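Cytosine-specific methyltransferase (Escherichia coli O157:H7 EDL933, PDB 3G7U) probably transfers a methyl group from S-adenosyl-L-methionine to carbon 5 of cytosine in DNA, as a C5-methyltransferase encoded within a prophage. Local coordinates at residues L99-Y104 with N133-L138; E109-F114 with S140-I145; F114-N119 with Y358-L363; D144-I149 with F166-K171. One frame throughout, in Å; residues are numbered along the deposited sequence.

Overall arrangement
From the N terminus, the first loop to close is contact 1, where helix 94-110 meets helix 129-140. Contact 2 crosses it: the end of helix 94-110 and the start of strand 114-119 meet the turn into strand 143-152, as Y143 reaches back to P112. Contact 4 opens on that same strand, sharing D144 and I145 with contact 2, and pairs it with strand 163-171. Contact 3 spans far more of the chain, bringing helix 353-367 against strand 114-119; it crosses contacts 1 and 2, and contact 4 lies wholly within its span. Strands 114-119 and 163-171 are sheet neighbours, joined by a probable hydrogen bond from F167 N to A117 O, 2.8 Å.

Contact 1 of 4, residues L99-Y104 with N133-L138; sequences LYMHFY and NKAFNL
M101, Y104 and Y100 of helix 94-110 pack against A135, L138 and K134 of helix 129-140 in an apolar helix-helix contact, partly buried, between two helices next to the central sheet. The segment axes run nearly parallel, 13° apart, and approach to 9.3 Å; no hydrogen bond crosses between them. A135 sits at the middle: its CB lies 3.7 Å from Y104 CD2 and 3.8 Å from Y100 CE2, so one methyl touches two aromatic rings, meeting each obliquely. The two tyrosines also pack on each other, with Y104 CD2 above one face of the Y100 ring, offset toward its rim.

In the Rossmann-like fold of class I methyltransferases, helices such as these flank a central sheet. Here strand 114-119 links the pair in sequence, and the side chains of F103 and Y104 touch its A117.

M101 reaches across by folding its chain. With chi2 at -57° and chi3 at -39°, both bends carry the thioether toward the second helix, where SD comes 3.9 Å from A135 CB and CE ends 3.6 Å from L138 CD1. The L138 branch slants across the end of the methionine. On the outer side the aliphatic part of K134 runs past the sulfur, with CB 4.0 Å from M101 SD.

Y100 extends toward the probable catalytic region: its side chain is about 5 Å from that of C81, the predicted active-site residue, and its OH is hydrogen-bonded to a glycerol molecule, probably from the crystallisation liquor. Nearer the C-terminal ends of the helices, S108 OG hydrogen-bonds to L138 O.

Contact 2 of 4, residues E109-F114 with S140-I145; sequences ELQPLF and SGDYDI
A first torsion of -69° sets the ring of Y143 opposite its own carbonyl carbon and sends it across to P112, while Q111, bent at chi2, turns its amide toward D142. The tyrosine makes the shorter polar link: Y143 OH donates to P112 O at 2.6 Å, in the carbonyl plane and on a lone pair, with a C=O...donor angle of 135°. Seen from the ring, that oxygen lies in plane at the edge. The proline ring crosses the phenol at about a right angle, and its CD approaches Y143 OH to 3.1 Å, so the hydroxyl meets the ring and the carbonyl of the same proline side by side.

These residues occupy the turn between helix 94-110 and strand 114-119, an alpha-to-beta connection of the Rossmann-like sheet, and the turn leading into strand 143-152 with that strand's first residue. Q111 is where the helical backbone ends, and its positive phi redirects the chain into P112.

The second link is longer. Q111 NE2 donates to D142 OD2 at 3.2 Å, coming from above the carboxylate plane and not within it; the amide and carboxylate planes stand 85° apart. A water accepts a weak hydrogen bond from the same NE2 and lies 2.8 Å from D142 OD2, a loose additional link at most. The amide also has partners outside the pair, on both its atoms, which fix which end is nitrogen and which oxygen: S108 O, the strongest, for NE2, and K171 NZ of strand 163-171 for OE1.

Contact 3 of 4, residues F114-N119 with Y358-L363; sequences FFLAEN and YILKGL
In the Rossmann-like sheet of this methyltransferase, strand 114-119, which lies between 74-77 and 163-171, is covered on one side by the C-terminal helix 353-367, and F114 and L116 supply the strand's half of that buried interface. Helix and strand segments run nearly antiparallel, 168° between their directions, with axes 10.9 Å apart at closest approach. The contact is entirely apolar and no hydrogen bond crosses it.

L116 CD1 is the main point of contact on the strand. It meets three helix residues, lying 3.8 Å from I359 CG2 and also touching L360 CD2 and L363 CD1. Its CG stands anti to the backbone N (chi1 176°), extending this one methyl into the groove between the three side chains. L116 and I359 cross at about a right angle, whereas L360 lies aslant to it.

F114, two residues earlier on the same strand face, reaches the helix one turn further on. Its CE1 is 3.9 Å from L363 CD1 and 4.1 Å from L360 CD2, and both methyls approach the ring obliquely. L363 and L360 therefore touch both strand residues.

Around this core, helix 14-22 closes the side next to L360 and L116 through L15, while F24 meets the F114 ring. F166 packs against L116, and I168 touches L363, both from the adjacent strand 163-171.

Contact 4 of 4, residues D144-I149 with F166-K171; sequences DILDPI and FFIGVK
I149 and I168 slant past one another and meet through their terminal methyls, I149 CD1 lying 3.8 Å from I168 CD1. L146 comes obliquely over the same isoleucine with its CD1, 4.1 Å from I168 CB, so two side chains of 144-149 share I168 as a partner. P148 instead goes to F167: P148 CG lies 3.7 Å from F167 CE1, the proline slanting against the ring without lying on its face or at its edge. The I149 and F166 side chains leave their strands on the same sheet face, but only the CB atoms are close, since the phenylalanine ring turns away toward L116 and V355.

The backbones carry two short antiparallel ladders. At one end the hydrogen-bonded pair D144 and V170 is held by D144 N to V170 O at 2.8 Å and by the reverse bond. I145 and G169 form the next, non-hydrogen-bonded pair; G169 CA comes 3.3 Å from D144 O, a CA-H...O contact. L146 N then donates almost straight to I168 O, with 176° at the hydrogen. Past the loop, I149 and F166 form another hydrogen-bonded pair, shifted by one residue. Where the strands separate, a water accepts from I168 N at 2.9 Å and donates to D147 O and F166 O; of the three, only F166 O also bonds across the strands.

Strands 143-152 and 163-171 thus form a beta hairpin interrupted by a loop, with 163-171 inserted between 114-119 and 143-152 and antiparallel to both, giving the strand order 3-2-1-4-5-7-6, the signature of the class I methyltransferase fold.

Contact 1 of 4, residues L99-Y104 with N133-L138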
# COMPACT_ATOMS: atom_id res chain seq x y z
N LEU A 99 -13.33 15.49 -1.55
CA LEU A 99 -12.27 14.95 -0.67
C LEU A 99 -10.84 15.21 -1.15
O LEU A 99 -9.91 15.42 -0.34
CB LEU A 99 -12.49 13.46 -0.38
CG LEU A 99 -13.75 13.13 0.44
CD1 LEU A 99 -14.04 11.65 0.40
CD2 LEU A 99 -13.67 13.64 1.87
N TYR A 100 -10.66 15.19 -2.47
CA TYR A 100 -9.39 15.53 -3.09
C TYR A 100 -8.91 16.90 -2.65
O TYR A 100 -7.75 17.07 -2.25
CB TYR A 100 -9.54 15.53 -4.63
CG TYR A 100 -8.24 15.72 -5.37
CD1 TYR A 100 -7.39 14.65 -5.60
CD2 TYR A 100 -7.85 16.98 -5.84
CE1 TYR A 100 -6.19 14.80 -6.24
CE2 TYR A 100 -6.61 17.15 -6.50
CZ TYR A 100 -5.80 16.03 -6.70
OH TYR A 100 -4.59 16.13 -7.35
N MET A 101 -9.82 17.88 -2.74
CA MET A 101 -9.53 19.26 -2.38
C MET A 101 -9.26 19.44 -0.88
O MET A 101 -8.44 20.28 -0.51
CB MET A 101 -10.69 20.16 -2.80
CG MET A 101 -10.79 20.47 -4.32
SD MET A 101 -9.32 21.23 -5.05
CE MET A 101 -8.74 22.39 -3.80
N HIS A 102 -9.92 18.63 -0.05
CA HIS A 102 -9.70 18.66 1.43
C HIS A 102 -8.32 18.18 1.82
O HIS A 102 -7.76 18.66 2.81
CB HIS A 102 -10.75 17.81 2.15
CG HIS A 102 -12.12 18.41 2.16
ND1 HIS A 102 -12.38 19.66 2.67
CD2 HIS A 102 -13.30 17.94 1.70
CE1 HIS A 102 -13.66 19.93 2.54
NE2 HIS A 102 -14.24 18.91 1.94
N PHE A 103 -7.77 17.22 1.08
CA PHE A 103 -6.39 16.81 1.31
C PHE A 103 -5.48 18.03 1.21
O PHE A 103 -4.62 18.27 2.07
CB PHE A 103 -5.90 15.72 0.30
CG PHE A 103 -4.48 15.26 0.51
CD1 PHE A 103 -4.21 14.19 1.36
CD2 PHE A 103 -3.40 15.83 -0.19
CE1 PHE A 103 -2.92 13.77 1.54
CE2 PHE A 103 -2.12 15.42 -0.01
CZ PHE A 103 -1.86 14.38 0.84
N TYR A 104 -5.63 18.75 0.12
CA TYR A 104 -4.76 19.88 -0.16
C TYR A 104 -5.09 21.08 0.74
O TYR A 104 -4.20 21.83 1.07
CB TYR A 104 -4.77 20.25 -1.65
CG TYR A 104 -3.99 19.21 -2.42
CD1 TYR A 104 -2.62 19.25 -2.44
CD2 TYR A 104 -4.64 18.15 -3.07
CE1 TYR A 104 -1.86 18.26 -3.09
CE2 TYR A 104 -3.90 17.17 -3.75
CZ TYR A 104 -2.52 17.24 -3.76
OH TYR A 104 -1.77 16.29 -4.42
N ASN A 133 -5.76 22.12 -10.66
CA ASN A 133 -5.20 23.46 -10.68
C ASN A 133 -5.56 24.20 -9.37
O ASN A 133 -4.69 24.82 -8.77
CB ASN A 133 -5.62 24.26 -11.94
CG ASN A 133 -4.88 23.80 -13.23
OD1 ASN A 133 -5.23 24.24 -14.33
ND2 ASN A 133 -3.88 22.93 -13.09
N LYS A 134 -6.82 24.08 -8.94
CA LYS A 134 -7.32 24.64 -7.68
C LYS A 134 -6.53 24.12 -6.46
O LYS A 134 -6.21 24.88 -5.55
CB LYS A 134 -8.83 24.35 -7.54
CG LYS A 134 -9.55 25.23 -6.54
CD LYS A 134 -11.00 24.78 -6.38
CE LYS A 134 -11.75 25.58 -5.29
NZ LYS A 134 -11.49 25.11 -3.88
N ALA A 135 -6.20 22.83 -6.48
CA ALA A 135 -5.36 22.21 -5.46
C ALA A 135 -3.88 22.63 -5.51
O ALA A 135 -3.25 22.82 -4.46
CB ALA A 135 -5.47 20.70 -5.55
N PHE A 136 -3.34 22.77 -6.72
CA PHE A 136 -1.97 23.27 -6.96
C PHE A 136 -1.89 24.69 -6.39
O PHE A 136 -0.91 25.03 -5.74
CB PHE A 136 -1.69 23.30 -8.47
CG PHE A 136 -0.22 23.47 -8.87
CD1 PHE A 136 0.38 24.73 -8.91
CD2 PHE A 136 0.53 22.37 -9.32
CE1 PHE A 136 1.71 24.89 -9.32
CE2 PHE A 136 1.87 22.51 -9.75
CZ PHE A 136 2.46 23.78 -9.75
N ASN A 137 -2.93 25.49 -6.62
CA ASN A 137 -3.02 26.86 -6.13
C ASN A 137 -2.96 27.01 -4.62
O ASN A 137 -2.42 27.99 -4.12
CB ASN A 137 -4.31 27.53 -6.60
CG ASN A 137 -4.28 27.92 -8.06
OD1 ASN A 137 -3.22 27.95 -8.70
ND2 ASN A 137 -5.46 28.21 -8.61
N LEU A 138 -3.54 26.05 -3.90
CA LEU A 138 -3.62 26.10 -2.44
C LEU A 138 -2.25 25.92 -1.85
O LEU A 138 -1.98 26.38 -0.72
CB LEU A 138 -4.52 25.00 -1.89
CG LEU A 138 -6.02 25.25 -1.86
CD1 LEU A 138 -6.74 24.03 -1.31
CD2 LEU A 138 -6.32 26.47 -1.01

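Contact 2 of 4, residues E109-F114 with S140-I145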
# COMPACT_ATOMS: atom_id res chain seq x y z
N GLU A 109 -3.31 24.34 5.40
CA GLU A 109 -3.59 24.75 6.78
C GLU A 109 -2.50 24.29 7.74
O GLU A 109 -2.12 25.01 8.67
CB GLU A 109 -4.95 24.20 7.22
CG GLU A 109 -6.19 24.80 6.51
CD GLU A 109 -7.45 24.16 7.01
OE1 GLU A 109 -7.32 23.30 7.90
OE2 GLU A 109 -8.57 24.52 6.56
N LEU A 110 -1.99 23.08 7.55
CA LEU A 110 -1.01 22.54 8.48
C LEU A 110 0.43 22.89 8.19
O LEU A 110 1.28 22.79 9.08
CB LEU A 110 -1.15 21.03 8.66
CG LEU A 110 -2.37 20.54 9.47
CD1 LEU A 110 -2.67 19.06 9.23
CD2 LEU A 110 -2.10 20.81 10.96
N GLN A 111 0.71 23.28 6.95
CA GLN A 111 2.09 23.64 6.55
C GLN A 111 3.18 22.62 6.92
O GLN A 111 4.16 22.99 7.57
CB GLN A 111 2.46 25.07 7.08
CG GLN A 111 1.55 26.16 6.55
CD GLN A 111 1.90 26.55 5.13
OE1 GLN A 111 3.06 26.78 4.82
NE2 GLN A 111 0.90 26.61 4.25
N PRO A 112 3.04 21.34 6.50
CA PRO A 112 4.12 20.42 6.78
C PRO A 112 5.38 20.74 5.97
O PRO A 112 5.29 21.47 4.98
CB PRO A 112 3.55 19.08 6.26
CG PRO A 112 2.60 19.48 5.17
CD PRO A 112 1.94 20.70 5.75
N LEU A 113 6.52 20.16 6.36
CA LEU A 113 7.76 20.27 5.57
C LEU A 113 7.56 19.69 4.17
O LEU A 113 8.12 20.19 3.22
CB LEU A 113 8.92 19.56 6.26
CG LEU A 113 9.26 20.11 7.67
CD1 LEU A 113 10.44 19.37 8.25
CD2 LEU A 113 9.45 21.65 7.67
N PHE A 114 6.74 18.65 4.05
CA PHE A 114 6.47 18.09 2.72
C PHE A 114 5.07 17.47 2.66
O PHE A 114 4.44 17.20 3.71
CB PHE A 114 7.55 17.07 2.37
CG PHE A 114 7.38 15.73 3.02
CD1 PHE A 114 6.70 14.71 2.36
CD2 PHE A 114 7.94 15.45 4.27
CE1 PHE A 114 6.53 13.46 2.95
CE2 PHE A 114 7.79 14.19 4.87
CZ PHE A 114 7.10 13.19 4.21
N SER A 140 0.91 26.09 -3.99
CA SER A 140 2.05 26.55 -4.83
C SER A 140 2.74 27.79 -4.29
O SER A 140 3.90 28.03 -4.62
CB SER A 140 1.64 26.82 -6.28
OG SER A 140 0.50 27.67 -6.33
N GLY A 141 2.01 28.56 -3.48
CA GLY A 141 2.57 29.67 -2.74
C GLY A 141 3.66 29.27 -1.78
O GLY A 141 4.68 29.95 -1.69
N ASP A 142 3.48 28.14 -1.08
CA ASP A 142 4.40 27.74 -0.02
C ASP A 142 5.27 26.54 -0.34
O ASP A 142 6.22 26.22 0.40
CB ASP A 142 3.58 27.47 1.24
CG ASP A 142 2.78 28.69 1.69
OD1 ASP A 142 3.41 29.74 1.96
OD2 ASP A 142 1.53 28.60 1.77
N TYR A 143 4.95 25.86 -1.44
CA TYR A 143 5.66 24.60 -1.79
C TYR A 143 6.33 24.60 -3.17
O TYR A 143 5.77 25.12 -4.12
CB TYR A 143 4.66 23.40 -1.71
CG TYR A 143 4.26 23.15 -0.27
CD1 TYR A 143 5.03 22.33 0.53
CD2 TYR A 143 3.16 23.80 0.30
CE1 TYR A 143 4.74 22.14 1.89
CE2 TYR A 143 2.83 23.60 1.64
CZ TYR A 143 3.63 22.79 2.42
OH TYR A 143 3.34 22.62 3.73
N ASP A 144 7.49 23.99 -3.23
CA ASP A 144 8.10 23.56 -4.50
C ASP A 144 7.43 22.23 -4.88
O ASP A 144 7.65 21.23 -4.23
CB ASP A 144 9.59 23.34 -4.28
CG ASP A 144 10.37 24.66 -4.10
OD1 ASP A 144 9.96 25.68 -4.71
OD2 ASP A 144 11.38 24.67 -3.35
N ILE A 145 6.60 22.27 -5.92
CA ILE A 145 5.77 21.14 -6.33
C ILE A 145 6.53 20.43 -7.46
O ILE A 145 6.95 21.06 -8.42
CB ILE A 145 4.38 21.62 -6.77
CG1 ILE A 145 3.66 22.29 -5.60
CG2 ILE A 145 3.53 20.44 -7.26
CD1 ILE A 145 2.39 22.99 -6.00
O HOH W 1 -0.29 26.59 1.26

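Contact 3 of 4, residues F114-N119 with Y358-L363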
# COMPACT_ATOMS: atom_id res chain seq x y z
N PHE A 114 6.74 18.65 4.05
CA PHE A 114 6.47 18.09 2.72
C PHE A 114 5.07 17.47 2.66
O PHE A 114 4.44 17.20 3.71
CB PHE A 114 7.55 17.07 2.37
CG PHE A 114 7.38 15.73 3.02
CD1 PHE A 114 6.70 14.71 2.36
CD2 PHE A 114 7.94 15.45 4.27
CE1 PHE A 114 6.53 13.46 2.95
CE2 PHE A 114 7.79 14.19 4.87
CZ PHE A 114 7.10 13.19 4.21
N PHE A 115 4.55 17.29 1.44
CA PHE A 115 3.39 16.42 1.26
C PHE A 115 3.71 15.36 0.21
O PHE A 115 4.58 15.58 -0.66
CB PHE A 115 2.12 17.19 0.89
CG PHE A 115 2.15 17.85 -0.47
CD1 PHE A 115 1.77 17.14 -1.63
CD2 PHE A 115 2.52 19.18 -0.59
CE1 PHE A 115 1.76 17.75 -2.86
CE2 PHE A 115 2.51 19.79 -1.83
CZ PHE A 115 2.15 19.08 -2.98
N LEU A 116 3.06 14.22 0.34
CA LEU A 116 3.14 13.19 -0.72
C LEU A 116 1.72 12.71 -0.87
O LEU A 116 1.14 12.17 0.09
CB LEU A 116 4.06 12.05 -0.31
CG LEU A 116 4.16 10.85 -1.30
CD1 LEU A 116 5.50 10.21 -1.20
CD2 LEU A 116 3.08 9.79 -1.07
N ALA A 117 1.19 12.83 -2.07
CA ALA A 117 -0.11 12.23 -2.42
C ALA A 117 0.13 11.16 -3.46
O ALA A 117 1.00 11.30 -4.32
CB ALA A 117 -1.04 13.27 -2.98
N GLU A 118 -0.62 10.07 -3.35
CA GLU A 118 -0.54 8.99 -4.35
C GLU A 118 -1.91 8.88 -5.01
O GLU A 118 -2.95 9.04 -4.34
CB GLU A 118 -0.10 7.67 -3.72
CG GLU A 118 -1.02 7.09 -2.60
CD GLU A 118 -2.22 6.28 -3.14
OE1 GLU A 118 -3.08 5.85 -2.33
OE2 GLU A 118 -2.30 6.04 -4.36
N ASN A 119 -1.95 8.66 -6.32
CA ASN A 119 -3.21 8.50 -7.01
C ASN A 119 -3.06 7.39 -8.06
O ASN A 119 -1.98 7.15 -8.55
CB ASN A 119 -3.67 9.78 -7.70
CG ASN A 119 -4.25 10.81 -6.74
OD1 ASN A 119 -3.50 11.63 -6.22
ND2 ASN A 119 -5.58 10.80 -6.54
N TYR A 358 10.65 3.11 -0.91
CA TYR A 358 11.68 3.68 -1.75
C TYR A 358 11.54 5.18 -1.93
O TYR A 358 12.52 5.90 -1.71
CB TYR A 358 11.77 2.99 -3.11
CG TYR A 358 13.17 3.07 -3.70
CD1 TYR A 358 14.11 2.06 -3.45
CD2 TYR A 358 13.57 4.17 -4.47
CE1 TYR A 358 15.40 2.12 -3.97
CE2 TYR A 358 14.87 4.24 -4.99
CZ TYR A 358 15.77 3.20 -4.74
OH TYR A 358 17.07 3.24 -5.25
N ILE A 359 10.35 5.62 -2.34
CA ILE A 359 10.03 7.03 -2.56
C ILE A 359 10.15 7.85 -1.28
O ILE A 359 10.78 8.92 -1.29
CB ILE A 359 8.61 7.20 -3.16
CG1 ILE A 359 8.45 6.40 -4.47
CG2 ILE A 359 8.24 8.68 -3.33
CD1 ILE A 359 9.47 6.74 -5.59
N LEU A 360 9.55 7.36 -0.19
CA LEU A 360 9.61 8.07 1.09
C LEU A 360 11.03 8.13 1.67
O LEU A 360 11.35 9.10 2.36
CB LEU A 360 8.56 7.48 2.06
CG LEU A 360 7.13 7.99 1.74
CD1 LEU A 360 6.07 7.03 2.30
CD2 LEU A 360 6.91 9.42 2.30
N LYS A 361 11.89 7.13 1.41
CA LYS A 361 13.29 7.18 1.93
C LYS A 361 14.08 8.32 1.27
O LYS A 361 14.94 8.93 1.91
CB LYS A 361 14.04 5.82 1.76
CG LYS A 361 15.44 5.74 2.45
CD LYS A 361 15.33 5.96 3.96
CE LYS A 361 16.61 5.73 4.78
NZ LYS A 361 16.27 5.91 6.27
N GLY A 362 13.75 8.60 0.02
CA GLY A 362 14.30 9.73 -0.72
C GLY A 362 13.99 11.02 0.00
O GLY A 362 14.89 11.84 0.23
N LEU A 363 12.73 11.20 0.39
CA LEU A 363 12.31 12.38 1.16
C LEU A 363 12.95 12.44 2.54
O LEU A 363 13.32 13.52 2.97
CB LEU A 363 10.79 12.46 1.28
CG LEU A 363 10.10 12.90 -0.00
CD1 LEU A 363 8.70 12.35 -0.12
CD2 LEU A 363 10.12 14.42 -0.06

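Contact 4 of 4, residues D144-I149 with F166-K171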
# COMPACT_ATOMS: atom_id res chain seq x y z
N ASP A 144 7.49 23.99 -3.23
CA ASP A 144 8.10 23.56 -4.50
C ASP A 144 7.43 22.23 -4.88
O ASP A 144 7.65 21.23 -4.23
CB ASP A 144 9.59 23.34 -4.28
CG ASP A 144 10.37 24.66 -4.10
OD1 ASP A 144 9.96 25.68 -4.71
OD2 ASP A 144 11.38 24.67 -3.35
N ILE A 145 6.60 22.27 -5.92
CA ILE A 145 5.77 21.14 -6.33
C ILE A 145 6.53 20.43 -7.46
O ILE A 145 6.95 21.06 -8.42
CB ILE A 145 4.38 21.62 -6.77
CG1 ILE A 145 3.66 22.29 -5.60
CG2 ILE A 145 3.53 20.44 -7.26
CD1 ILE A 145 2.39 22.99 -6.00
N LEU A 146 6.78 19.13 -7.29
CA LEU A 146 7.53 18.39 -8.27
C LEU A 146 6.57 17.99 -9.36
O LEU A 146 5.34 17.88 -9.14
CB LEU A 146 8.21 17.16 -7.69
CG LEU A 146 9.17 17.30 -6.51
CD1 LEU A 146 9.91 16.00 -6.27
CD2 LEU A 146 10.15 18.42 -6.78
N ASP A 147 7.11 17.78 -10.55
CA ASP A 147 6.27 17.22 -11.62
C ASP A 147 5.84 15.79 -11.21
O ASP A 147 6.51 15.16 -10.40
CB ASP A 147 7.02 17.24 -12.95
CG ASP A 147 6.86 18.57 -13.71
OD1 ASP A 147 5.82 19.27 -13.61
OD2 ASP A 147 7.80 18.88 -14.45
N PRO A 148 4.71 15.31 -11.74
CA PRO A 148 4.23 13.98 -11.37
C PRO A 148 5.24 12.87 -11.63
O PRO A 148 5.91 12.86 -12.67
CB PRO A 148 3.05 13.78 -12.28
CG PRO A 148 2.58 15.15 -12.60
CD PRO A 148 3.80 15.97 -12.69
N ILE A 149 5.35 11.98 -10.66
CA ILE A 149 6.22 10.81 -10.72
C ILE A 149 5.25 9.66 -11.05
O ILE A 149 4.29 9.44 -10.34
CB ILE A 149 6.95 10.65 -9.35
CG1 ILE A 149 7.96 11.80 -9.15
CG2 ILE A 149 7.69 9.35 -9.26
CD1 ILE A 149 8.71 11.71 -7.86
N PHE A 166 2.75 9.67 -8.06
CA PHE A 166 3.07 10.34 -6.80
C PHE A 166 3.24 11.82 -7.05
O PHE A 166 3.92 12.22 -7.99
CB PHE A 166 4.33 9.77 -6.23
CG PHE A 166 4.18 8.38 -5.70
CD1 PHE A 166 3.84 8.16 -4.37
CD2 PHE A 166 4.35 7.27 -6.53
CE1 PHE A 166 3.70 6.84 -3.85
CE2 PHE A 166 4.20 5.95 -6.01
CZ PHE A 166 3.88 5.75 -4.67
N PHE A 167 2.61 12.63 -6.19
CA PHE A 167 2.66 14.08 -6.28
C PHE A 167 3.33 14.56 -5.01
O PHE A 167 2.78 14.33 -3.94
CB PHE A 167 1.27 14.67 -6.38
CG PHE A 167 0.52 14.23 -7.62
CD1 PHE A 167 0.71 14.86 -8.83
CD2 PHE A 167 -0.37 13.15 -7.56
CE1 PHE A 167 0.03 14.44 -9.99
CE2 PHE A 167 -1.06 12.72 -8.71
CZ PHE A 167 -0.86 13.36 -9.91
N ILE A 168 4.51 15.20 -5.13
CA ILE A 168 5.34 15.54 -3.96
C ILE A 168 5.55 17.07 -3.93
O ILE A 168 5.73 17.69 -4.97
CB ILE A 168 6.69 14.80 -3.97
CG1 ILE A 168 6.47 13.30 -3.80
CG2 ILE A 168 7.64 15.30 -2.84
CD1 ILE A 168 7.65 12.45 -4.25
N GLY A 169 5.49 17.67 -2.74
CA GLY A 169 5.76 19.11 -2.64
C GLY A 169 6.64 19.27 -1.43
O GLY A 169 6.54 18.49 -0.49
N VAL A 170 7.53 20.26 -1.45
CA VAL A 170 8.41 20.48 -0.31
C VAL A 170 8.39 21.97 -0.00
O VAL A 170 8.27 22.79 -0.88
CB VAL A 170 9.88 20.01 -0.51
CG1 VAL A 170 9.99 18.48 -0.54
CG2 VAL A 170 10.52 20.67 -1.73
N LYS A 171 8.42 22.29 1.29
CA LYS A 171 8.27 23.67 1.72
C LYS A 171 9.41 24.49 1.12
O LYS A 171 10.60 24.08 1.22
CB LYS A 171 8.33 23.73 3.25
CG LYS A 171 7.26 24.59 3.88
CD LYS A 171 7.51 24.58 5.38
CE LYS A 171 6.34 25.18 6.15
NZ LYS A 171 5.84 26.46 5.54
O HOH W 2 12.64 23.64 -0.73
O HOH W 3 5.63 14.65 -7.73